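Local structure of Pap fimbrial major pilin protein (Escherichia coli, 2UY6) at residues L79-P84 with L131-V136; S90-T95 with V136-S141. The protein polymerizes into the thick, right-handed helical rod of the P pilus, a surface filament through which the bacterium colonizes the epithelium of host organs. The protein carries 2 engineered substitutions. One frame throughout, in Å; residues are numbered along the deposited sequence.

Interaction 1: residues L79-P84 with L131-V136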
ATOM      1  N   LEU B  79       4.262 -15.591  -0.323  1.00 28.97           N
ATOM      2  CA  LEU B  79       2.965 -16.073   0.118  1.00 29.34           C
ATOM      3  C   LEU B  79       3.114 -17.399   0.857  1.00 29.50           C
ATOM      4  O   LEU B  79       3.859 -18.275   0.420  1.00 31.58           O
ATOM      5  CB  LEU B  79       2.070 -16.221  -1.110  1.00 29.61           C
ATOM      6  CG  LEU B  79       0.633 -16.692  -0.951  1.00 32.06           C
ATOM      7  CD1 LEU B  79      -0.113 -16.433  -2.250  1.00 32.57           C
ATOM      8  CD2 LEU B  79       0.609 -18.168  -0.601  1.00 33.16           C
ATOM      9  N   ALA B  80       2.422 -17.550   1.982  1.00 28.28           N
ATOM     10  CA  ALA B  80       2.520 -18.788   2.749  1.00 27.83           C
ATOM     11  C   ALA B  80       1.354 -19.039   3.704  1.00 28.16           C
ATOM     12  O   ALA B  80       0.716 -18.104   4.203  1.00 28.35           O
ATOM     13  CB  ALA B  80       3.839 -18.815   3.526  1.00 25.34           C
ATOM     14  N   PHE B  81       1.076 -20.315   3.953  1.00 26.90           N
ATOM     15  CA  PHE B  81       0.006 -20.682   4.866  1.00 26.09           C
ATOM     16  C   PHE B  81       0.623 -21.177   6.162  1.00 28.96           C
ATOM     17  O   PHE B  81       1.696 -21.790   6.163  1.00 28.67           O
ATOM     18  CB  PHE B  81      -0.869 -21.785   4.283  1.00 23.27           C
ATOM     19  CG  PHE B  81      -1.763 -21.336   3.167  1.00 21.83           C
ATOM     20  CD1 PHE B  81      -1.273 -21.197   1.875  1.00 20.48           C
ATOM     21  CD2 PHE B  81      -3.103 -21.078   3.406  1.00 19.57           C
ATOM     22  CE1 PHE B  81      -2.113 -20.811   0.832  1.00 20.11           C
ATOM     23  CE2 PHE B  81      -3.954 -20.692   2.371  1.00 20.27           C
ATOM     24  CZ  PHE B  81      -3.459 -20.558   1.081  1.00 19.91           C
ATOM     25  N   THR B  82      -0.054 -20.904   7.269  1.00 30.86           N
ATOM     26  CA  THR B  82       0.433 -21.340   8.561  1.00 32.75           C
ATOM     27  C   THR B  82      -0.696 -21.797   9.463  1.00 33.25           C
ATOM     28  O   THR B  82      -1.757 -21.178   9.518  1.00 33.36           O
ATOM     29  CB  THR B  82       1.244 -20.219   9.251  1.00 33.40           C
ATOM     30  OG1 THR B  82       2.614 -20.321   8.841  1.00 34.20           O
ATOM     31  CG2 THR B  82       1.157 -20.326  10.768  1.00 33.52           C
ATOM     32  N   GLY B  83      -0.447 -22.902  10.154  1.00 33.69           N
ATOM     33  CA  GLY B  83      -1.416 -23.468  11.071  1.00 34.06           C
ATOM     34  C   GLY B  83      -0.829 -24.726  11.679  1.00 34.34           C
ATOM     35  O   GLY B  83       0.164 -25.247  11.168  1.00 34.42           O
ATOM     36  N   PRO B  84      -1.403 -25.236  12.778  1.00 34.90           N
ATOM     37  CA  PRO B  84      -0.898 -26.455  13.422  1.00 34.96           C
ATOM     38  C   PRO B  84      -0.961 -27.622  12.445  1.00 35.68           C
ATOM     39  O   PRO B  84      -1.958 -27.786  11.735  1.00 35.62           O
ATOM     40  CB  PRO B  84      -1.851 -26.635  14.589  1.00 34.58           C
ATOM     41  CG  PRO B  84      -3.136 -26.070  14.048  1.00 34.54           C
ATOM     42  CD  PRO B  84      -2.659 -24.798  13.405  1.00 33.90           C
ATOM     43  N   LEU B 131      -7.287 -16.175  -6.158  1.00 30.68           N
ATOM     44  CA  LEU B 131      -6.356 -17.295  -6.115  1.00 31.09           C
ATOM     45  C   LEU B 131      -7.268 -18.493  -5.850  1.00 31.68           C
ATOM     46  O   LEU B 131      -8.130 -18.434  -4.967  1.00 31.74           O
ATOM     47  CB  LEU B 131      -5.351 -17.116  -4.978  1.00 30.33           C
ATOM     48  CG  LEU B 131      -4.421 -15.903  -5.100  1.00 30.32           C
ATOM     49  CD1 LEU B 131      -3.829 -15.555  -3.739  1.00 30.25           C
ATOM     50  CD2 LEU B 131      -3.330 -16.194  -6.106  1.00 29.45           C
ATOM     51  N   HIS B 132      -7.098 -19.562  -6.623  1.00 31.83           N
ATOM     52  CA  HIS B 132      -7.943 -20.748  -6.481  1.00 32.58           C
ATOM     53  C   HIS B 132      -7.230 -21.926  -5.829  1.00 31.42           C
ATOM     54  O   HIS B 132      -6.124 -22.288  -6.226  1.00 32.21           O
ATOM     55  CB  HIS B 132      -8.463 -21.198  -7.854  1.00 35.13           C
ATOM     56  CG  HIS B 132      -9.137 -20.114  -8.645  1.00 37.91           C
ATOM     57  ND1 HIS B 132     -10.407 -19.656  -8.359  1.00 40.00           N
ATOM     58  CD2 HIS B 132      -8.728 -19.423  -9.737  1.00 37.75           C
ATOM     59  CE1 HIS B 132     -10.752 -18.734  -9.241  1.00 38.65           C
ATOM     60  NE2 HIS B 132      -9.751 -18.573 -10.089  1.00 39.22           N
ATOM     61  N   TYR B 133      -7.877 -22.512  -4.827  1.00 29.30           N
ATOM     62  CA  TYR B 133      -7.357 -23.682  -4.120  1.00 27.55           C
ATOM     63  C   TYR B 133      -8.532 -24.631  -3.878  1.00 27.19           C
ATOM     64  O   TYR B 133      -9.692 -24.265  -4.071  1.00 28.35           O
ATOM     65  CB  TYR B 133      -6.781 -23.319  -2.744  1.00 26.26           C
ATOM     66  CG  TYR B 133      -5.603 -22.372  -2.725  1.00 25.53           C
ATOM     67  CD1 TYR B 133      -5.787 -20.985  -2.702  1.00 23.94           C
ATOM     68  CD2 TYR B 133      -4.300 -22.861  -2.714  1.00 22.56           C
ATOM     69  CE1 TYR B 133      -4.695 -20.113  -2.668  1.00 21.84           C
ATOM     70  CE2 TYR B 133      -3.209 -22.001  -2.682  1.00 23.29           C
ATOM     71  CZ  TYR B 133      -3.412 -20.632  -2.660  1.00 22.53           C
ATOM     72  OH  TYR B 133      -2.323 -19.800  -2.646  1.00 24.18           O
ATOM     73  N   THR B 134      -8.228 -25.855  -3.470  1.00 25.88           N
ATOM     74  CA  THR B 134      -9.272 -26.819  -3.138  1.00 25.11           C
ATOM     75  C   THR B 134      -8.849 -27.442  -1.823  1.00 23.61           C
ATOM     76  O   THR B 134      -7.661 -27.613  -1.558  1.00 22.58           O
ATOM     77  CB  THR B 134      -9.436 -27.927  -4.193  1.00 25.65           C
ATOM     78  OG1 THR B 134      -8.154 -28.295  -4.703  1.00 31.64           O
ATOM     79  CG2 THR B 134     -10.337 -27.464  -5.318  1.00 25.14           C
ATOM     80  N   ALA B 135      -9.824 -27.759  -0.987  1.00 23.46           N
ATOM     81  CA  ALA B 135      -9.523 -28.344   0.303  1.00 22.30           C
ATOM     82  C   ALA B 135     -10.352 -29.592   0.529  1.00 22.23           C
ATOM     83  O   ALA B 135     -11.549 -29.622   0.228  1.00 21.09           O
ATOM     84  CB  ALA B 135      -9.789 -27.326   1.403  1.00 19.58           C
ATOM     85  N   VAL B 136      -9.702 -30.617   1.065  1.00 23.33           N
ATOM     86  CA  VAL B 136     -10.359 -31.887   1.356  1.00 27.83           C
ATOM     87  C   VAL B 136     -10.120 -32.292   2.803  1.00 28.47           C
ATOM     88  O   VAL B 136      -9.061 -32.026   3.373  1.00 29.59           O
ATOM     89  CB  VAL B 136      -9.823 -33.030   0.457  1.00 27.98           C
ATOM     90  CG1 VAL B 136     -10.258 -32.822  -0.987  1.00 29.30           C
ATOM     91  CG2 VAL B 136      -8.308 -33.071   0.541  1.00 31.14           C
TER
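F81 and Y133 meet across the interior of the immunoglobulin-like pilin fold, where strand 77-86 of one sheet faces strand 130-139 of the other. The strand segments run 33° from parallel, their axes 12.7 Å apart at closest approach, and no hydrogen bond joins them: all of the contact is made by buried side chains directed into the space between the sheets.

The aromatic part is a T-shaped pair. F81 presents the edge bearing CE1 and CZ to one face of Y133, with ring planes at 81° and ring centroids 5.2 Å apart. CZ of F81 stands above the Y133 ring, displaced toward its rim. The rings come at each other from opposite directions, each with CG anti to the carbonyl carbon. F158 of strand 153-162 also meets the F81 ring, while V105 and L54 from the neighbours of strand 130-139 pack on Y133.

The aliphatic part lies beside it. L79 and L131 touch tip to tip through their CD1 atoms, 4.1 Å apart, and F158 packs against both leucines. The phenol end of Y133 closes the group: its OH sits 3.9 Å from CD2 of L79 and 3.6 Å from CE1 of F81, near the plane of the phenylalanine ring at its edge.

Interaction 2: residues S90-T95 with V136-S141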
ATOM      1  N   SER B  90       3.456 -31.793   7.222  1.00 48.28           N
ATOM      2  CA  SER B  90       3.257 -30.361   7.054  1.00 46.21           C
ATOM      3  C   SER B  90       2.168 -30.005   6.052  1.00 44.71           C
ATOM      4  O   SER B  90       1.710 -28.867   6.010  1.00 44.97           O
ATOM      5  CB  SER B  90       4.572 -29.707   6.636  1.00 45.72           C
ATOM      6  OG  SER B  90       5.011 -30.223   5.394  1.00 45.67           O
ATOM      7  N   ASP B  91       1.751 -30.970   5.243  1.00 42.83           N
ATOM      8  CA  ASP B  91       0.711 -30.704   4.262  1.00 41.15           C
ATOM      9  C   ASP B  91      -0.653 -31.100   4.801  1.00 39.81           C
ATOM     10  O   ASP B  91      -1.647 -31.076   4.079  1.00 38.61           O
ATOM     11  CB  ASP B  91       1.006 -31.446   2.956  1.00 42.82           C
ATOM     12  CG  ASP B  91       0.828 -32.948   3.074  1.00 43.65           C
ATOM     13  OD1 ASP B  91       1.157 -33.519   4.137  1.00 42.43           O
ATOM     14  OD2 ASP B  91       0.369 -33.557   2.085  1.00 45.07           O
ATOM     15  N   GLU B  92      -0.698 -31.473   6.076  1.00 39.14           N
ATOM     16  CA  GLU B  92      -1.960 -31.845   6.700  1.00 39.15           C
ATOM     17  C   GLU B  92      -2.263 -30.874   7.828  1.00 37.60           C
ATOM     18  O   GLU B  92      -1.598 -30.882   8.857  1.00 37.59           O
ATOM     19  CB  GLU B  92      -1.915 -33.270   7.257  1.00 40.29           C
ATOM     20  CG  GLU B  92      -1.639 -34.360   6.225  1.00 42.78           C
ATOM     21  CD  GLU B  92      -2.021 -35.755   6.719  1.00 43.06           C
ATOM     22  OE1 GLU B  92      -1.852 -36.040   7.924  1.00 43.17           O
ATOM     23  OE2 GLU B  92      -2.487 -36.571   5.896  1.00 43.68           O
ATOM     24  N   LEU B  93      -3.267 -30.036   7.620  1.00 36.46           N
ATOM     25  CA  LEU B  93      -3.667 -29.057   8.616  1.00 37.57           C
ATOM     26  C   LEU B  93      -4.512 -29.718   9.710  1.00 37.93           C
ATOM     27  O   LEU B  93      -5.670 -30.074   9.475  1.00 37.41           O
ATOM     28  CB  LEU B  93      -4.467 -27.935   7.946  1.00 37.74           C
ATOM     29  CG  LEU B  93      -4.973 -26.845   8.889  1.00 38.15           C
ATOM     30  CD1 LEU B  93      -3.786 -26.079   9.446  1.00 38.89           C
ATOM     31  CD2 LEU B  93      -5.918 -25.925   8.152  1.00 36.45           C
ATOM     32  N   ASP B  94      -3.933 -29.877  10.900  1.00 37.31           N
ATOM     33  CA  ASP B  94      -4.640 -30.497  12.014  1.00 36.59           C
ATOM     34  C   ASP B  94      -5.908 -29.702  12.337  1.00 36.07           C
ATOM     35  O   ASP B  94      -5.947 -28.484  12.144  1.00 37.68           O
ATOM     36  CB  ASP B  94      -3.730 -30.568  13.243  1.00 38.44           C
ATOM     37  CG  ASP B  94      -4.065 -31.753  14.154  1.00 39.56           C
ATOM     38  OD1 ASP B  94      -5.260 -31.959  14.452  1.00 37.60           O
ATOM     39  OD2 ASP B  94      -3.130 -32.470  14.572  1.00 38.57           O
ATOM     40  N   THR B  95      -6.937 -30.387  12.831  1.00 34.46           N
ATOM     41  CA  THR B  95      -8.209 -29.743  13.150  1.00 34.45           C
ATOM     42  C   THR B  95      -8.606 -29.758  14.618  1.00 36.78           C
ATOM     43  O   THR B  95      -7.978 -30.415  15.443  1.00 36.08           O
ATOM     44  CB  THR B  95      -9.355 -30.397  12.383  1.00 33.46           C
ATOM     45  OG1 THR B  95      -9.328 -31.810  12.622  1.00 30.52           O
ATOM     46  CG2 THR B  95      -9.236 -30.119  10.893  1.00 31.68           C
ATOM     47  N   VAL B 136      -9.702 -30.617   1.065  1.00 23.33           N
ATOM     48  CA  VAL B 136     -10.359 -31.887   1.356  1.00 27.83           C
ATOM     49  C   VAL B 136     -10.120 -32.292   2.803  1.00 28.47           C
ATOM     50  O   VAL B 136      -9.061 -32.026   3.373  1.00 29.59           O
ATOM     51  CB  VAL B 136      -9.823 -33.030   0.457  1.00 27.98           C
ATOM     52  CG1 VAL B 136     -10.258 -32.822  -0.987  1.00 29.30           C
ATOM     53  CG2 VAL B 136      -8.308 -33.071   0.541  1.00 31.14           C
ATOM     54  N   VAL B 137     -11.115 -32.931   3.397  1.00 29.44           N
ATOM     55  CA  VAL B 137     -11.006 -33.405   4.770  1.00 30.73           C
ATOM     56  C   VAL B 137     -10.744 -34.914   4.723  1.00 31.01           C
ATOM     57  O   VAL B 137     -11.335 -35.624   3.906  1.00 31.72           O
ATOM     58  CB  VAL B 137     -12.311 -33.147   5.552  1.00 30.65           C
ATOM     59  CG1 VAL B 137     -12.214 -33.746   6.955  1.00 30.33           C
ATOM     60  CG2 VAL B 137     -12.576 -31.655   5.625  1.00 29.87           C
ATOM     61  N   LYS B 138      -9.849 -35.403   5.574  1.00 31.35           N
ATOM     62  CA  LYS B 138      -9.565 -36.831   5.604  1.00 32.17           C
ATOM     63  C   LYS B 138      -9.029 -37.263   6.959  1.00 32.63           C
ATOM     64  O   LYS B 138      -8.711 -36.425   7.800  1.00 31.17           O
ATOM     65  CB  LYS B 138      -8.570 -37.211   4.506  1.00 30.68           C
ATOM     66  CG  LYS B 138      -7.134 -36.816   4.772  1.00 31.52           C
ATOM     67  CD  LYS B 138      -6.277 -37.144   3.568  1.00 33.20           C
ATOM     68  CE  LYS B 138      -4.813 -37.163   3.919  1.00 36.02           C
ATOM     69  NZ  LYS B 138      -4.534 -38.245   4.905  1.00 37.94           N
ATOM     70  N   LYS B 139      -8.950 -38.574   7.167  1.00 34.37           N
ATOM     71  CA  LYS B 139      -8.438 -39.102   8.419  1.00 35.37           C
ATOM     72  C   LYS B 139      -6.989 -38.659   8.515  1.00 35.67           C
ATOM     73  O   LYS B 139      -6.275 -38.634   7.517  1.00 34.28           O
ATOM     74  CB  LYS B 139      -8.523 -40.630   8.439  1.00 36.21           C
ATOM     75  CG  LYS B 139      -8.103 -41.240   9.772  1.00 39.27           C
ATOM     76  CD  LYS B 139      -8.356 -42.741   9.830  1.00 40.15           C
ATOM     77  CE  LYS B 139      -7.486 -43.496   8.843  1.00 38.87           C
ATOM     78  NZ  LYS B 139      -7.738 -44.967   8.914  1.00 41.39           N
ATOM     79  N   SER B 140      -6.575 -38.289   9.721  1.00 37.12           N
ATOM     80  CA  SER B 140      -5.219 -37.834   9.980  1.00 37.57           C
ATOM     81  C   SER B 140      -4.214 -38.923   9.660  1.00 38.98           C
ATOM     82  O   SER B 140      -4.532 -40.103   9.749  1.00 40.13           O
ATOM     83  CB  SER B 140      -5.082 -37.443  11.448  1.00 36.69           C
ATOM     84  OG  SER B 140      -3.725 -37.277  11.793  1.00 37.81           O
ATOM     85  N   SER B 141      -3.002 -38.531   9.284  1.00 40.55           N
ATOM     86  CA  SER B 141      -1.957 -39.505   8.983  1.00 41.34           C
ATOM     87  C   SER B 141      -1.201 -39.872  10.264  1.00 42.30           C
ATOM     88  O   SER B 141      -0.191 -40.585  10.225  1.00 41.63           O
ATOM     89  CB  SER B 141      -0.977 -38.952   7.941  1.00 41.33           C
ATOM     90  OG  SER B 141      -1.553 -38.944   6.646  1.00 41.93           O
TER
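E92, the residue with by far the most surface buried here, extends its carboxylate to S141 and K138, where strand 130-139 ends and the chain passes into a loop. E92 is the last residue of the corner at 90-92, through which the chain leaves strand 77-86 for the short strand 93-94 at the border of the five-stranded sheet of this pilin's immunoglobulin-like fold.

S141 grips the carboxylate with two groups. Its backbone N donates to OE1 of E92 over 3.1 Å, using the syn lone pair, at an N-H...O angle of 143°. Its hydroxyl OG donates to the other oxygen, OE2 of E92, at 2.7 Å, again from the syn side but 34° out of the carboxylate plane. One serine thus spans both oxygens and restrains the rotation of the group. H89 packs on S141 from the adjoining loop.

K138 crosses E92 at about a right angle and completes the site with a salt bridge, NZ to OE2 of E92, 2.8 Å long. The ammonium meets this oxygen nearly in line with its C-O bond and from the face of the plane opposite to the S141 hydroxyl. Beyond CG the lysine chain is extended to CE and then bends (chi4 63°), a turn that also carries NZ to within 3.2 Å of O of K139, to which it donates.

With V86 packed against the glutamate side chain, the carboxylate of this buried residue receives three hydrogen bonds, two of them on OE2. Such a set of donors, one of them cationic, would be expected to favour the ionised form of E92 and probably to offset part of the cost of placing a charge there.

How the interactions relate
From the N terminus, the order is 79-84, 90-95, 131-136 and 136-141, so the two contacts cross. Interaction 1 opens on strand 77-86; interaction 2 opens just after it, in the corner at 90-92. Strand 130-139 then closes both loops in turn, first over 46 and then over 40 intervening residues, with V136 belonging to both segments. Interaction 1 joins the two sheets face to face near the centre of the chain, and interaction 2, about 12 Å away between centres, ties the corner to the C-terminal end of strand 130-139 and the start of the loop after it. Their first segments also touch directly: D94 N lies 3.0 Å from P84 O, probably as a hydrogen bond, and L93 packs on G83.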